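Local coordinates for protein glutathione S-transferase 1 (Ascaris suum, PDB 4Q5F) that conjugates reduced glutathione to a wide range of hydrophobic electrophiles and can also act as a glutathione peroxidase, at residues Q15-T19 with A30-F34. Numbering follows the deposited sequence.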
loop_
_atom_site.group_PDB
_atom_site.type_symbol
_atom_site.label_atom_id
_atom_site.label_comp_id
_atom_site.label_asym_id
_atom_site.label_seq_id
_atom_site.Cartn_x
_atom_site.Cartn_y
_atom_site.Cartn_z
ATOM N N GLN B 15 14.786 -2.163 21.125
ATOM C CA GLN B 15 15.956 -2.207 20.250
ATOM C C GLN B 15 15.569 -2.420 18.788
ATOM O O GLN B 15 14.834 -3.354 18.460
ATOM C CB GLN B 15 16.909 -3.309 20.712
ATOM C CG GLN B 15 17.763 -2.905 21.905
ATOM C CD GLN B 15 18.586 -4.050 22.460
ATOM O OE1 GLN B 15 18.253 -5.221 22.274
ATOM N NE2 GLN B 15 19.672 -3.714 23.147
ATOM N N TYR B 16 16.085 -1.551 17.919
ATOM C CA TYR B 16 15.701 -1.523 16.510
ATOM C C TYR B 16 16.867 -1.834 15.576
ATOM O O TYR B 16 17.946 -1.255 15.702
ATOM C CB TYR B 16 15.145 -0.143 16.153
ATOM C CG TYR B 16 13.841 0.195 16.838
ATOM C CD1 TYR B 16 12.653 -0.405 16.448
ATOM C CD2 TYR B 16 13.797 1.126 17.868
ATOM C CE1 TYR B 16 11.458 -0.097 17.069
ATOM C CE2 TYR B 16 12.608 1.443 18.494
ATOM C CZ TYR B 16 11.441 0.830 18.091
ATOM O OH TYR B 16 10.255 1.143 18.713
ATOM N N LYS B 17 16.633 -2.745 14.635
ATOM C CA LYS B 17 17.586 -3.015 13.563
ATOM C C LYS B 17 16.884 -2.979 12.206
ATOM O O LYS B 17 15.947 -3.739 11.957
ATOM C CB LYS B 17 18.264 -4.371 13.768
ATOM C CG LYS B 17 19.222 -4.760 12.650
ATOM C CD LYS B 17 20.043 -5.979 13.030
ATOM C CE LYS B 17 20.505 -6.763 11.814
ATOM N NZ LYS B 17 19.980 -8.157 11.835
ATOM N N LEU B 18 17.344 -2.081 11.340
ATOM C CA LEU B 18 16.815 -1.955 9.989
ATOM C C LEU B 18 17.789 -2.576 8.999
ATOM O O LEU B 18 18.956 -2.192 8.949
ATOM C CB LEU B 18 16.598 -0.481 9.642
ATOM C CG LEU B 18 16.067 -0.184 8.235
ATOM C CD1 LEU B 18 14.605 -0.584 8.112
ATOM C CD2 LEU B 18 16.260 1.283 7.888
ATOM N N THR B 19 17.300 -3.533 8.215
ATOM C CA THR B 19 18.119 -4.215 7.217
ATOM C C THR B 19 17.686 -3.824 5.808
ATOM O O THR B 19 16.569 -4.121 5.387
ATOM C CB THR B 19 18.034 -5.746 7.373
ATOM O OG1 THR B 19 18.473 -6.119 8.685
ATOM C CG2 THR B 19 18.903 -6.452 6.340
ATOM N N ALA B 30 12.304 4.554 6.481
ATOM C CA ALA B 30 12.451 4.167 7.880
ATOM C C ALA B 30 13.547 4.978 8.569
ATOM O O ALA B 30 13.355 5.471 9.679
ATOM C CB ALA B 30 12.754 2.682 7.981
ATOM N N ARG B 31 14.696 5.106 7.908
ATOM C CA ARG B 31 15.820 5.866 8.450
ATOM C C ARG B 31 15.393 7.283 8.802
ATOM O O ARG B 31 15.682 7.775 9.894
ATOM C CB ARG B 31 16.967 5.923 7.440
ATOM C CG ARG B 31 17.581 4.577 7.099
ATOM C CD ARG B 31 18.626 4.717 6.008
ATOM N NE ARG B 31 19.188 3.425 5.614
ATOM C CZ ARG B 31 19.318 2.994 4.361
ATOM N NH1 ARG B 31 18.931 3.739 3.331
ATOM N NH2 ARG B 31 19.844 1.799 4.132
ATOM N N LEU B 32 14.707 7.932 7.868
ATOM C CA LEU B 32 14.224 9.293 8.062
ATOM C C LEU B 32 13.304 9.386 9.275
ATOM O O LEU B 32 13.339 10.361 10.023
ATOM C CB LEU B 32 13.478 9.765 6.815
ATOM C CG LEU B 32 14.356 10.110 5.614
ATOM C CD1 LEU B 32 13.536 10.122 4.337
ATOM C CD2 LEU B 32 15.028 11.456 5.826
ATOM N N ILE B 33 12.481 8.362 9.464
ATOM C CA ILE B 33 11.528 8.349 10.567
ATOM C C ILE B 33 12.250 8.192 11.908
ATOM O O ILE B 33 11.853 8.795 12.903
ATOM C CB ILE B 33 10.468 7.242 10.377
ATOM C CG1 ILE B 33 9.630 7.533 9.130
ATOM C CG2 ILE B 33 9.540 7.159 11.585
ATOM C CD1 ILE B 33 8.830 6.350 8.621
ATOM N N PHE B 34 13.306 7.381 11.934
ATOM C CA PHE B 34 14.121 7.249 13.138
ATOM C C PHE B 34 14.774 8.580 13.494
ATOM O O PHE B 34 14.677 9.048 14.629
ATOM C CB PHE B 34 15.225 6.206 12.951
ATOM C CG PHE B 34 14.750 4.787 13.045
ATOM C CD1 PHE B 34 14.160 4.314 14.205
ATOM C CD2 PHE B 34 14.927 3.916 11.984
ATOM C CE1 PHE B 34 13.732 3.004 14.297
ATOM C CE2 PHE B 34 14.504 2.605 12.069
ATOM C CZ PHE B 34 13.905 2.147 13.227
#
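Tyr-16 and Leu-18 of the first strand pack against Ala-30, Arg-31 and Phe-34 of the following helix, a buried apolar contact in the thioredoxin-like N-terminal domain. Strand 16-19 and helix 30-34 run roughly antiparallel, at 153°, and their axes approach to 10.5 Å. No hydrogen bond joins the two segments. Phe-34 CE1 lies over one face of the Tyr-16 ring, 3.8 Å from Tyr-16 CG, and Phe-34 CZ also reaches Tyr-16 CB. The two ring planes are inclined at 55°, an oblique pairing. Leu-18 has CG anti to the backbone N (chi1 179°), which carries the branch out toward the helix. Both methyls, Leu-18 CD1 and CD2, rest against Ala-30 CB from the same side, each at 3.8 Å. Leu-18 CD2 also touches Arg-31 CG at 3.6 Å, the two side chains crossing at about a right angle. Arg-31 therefore gives its aliphatic base to the core. Its guanidinium links the helix to strand 42-46 through a salt bridge with Asp-43 and to the end of strand 16-21 through Phe-21 O; it also pairs with Glu-28 of the same helix and bonds Ile-23 O in the connecting loop. The contact packs the first strand of the beta-alpha-beta unit (16-21, 27-37, 42-46) against its helix. Leu-83 of helix 76-86 covers Ala-30 and Phe-34, while Leu-66 of strand 65-68 touches the side chains of both Tyr-16 and Phe-34.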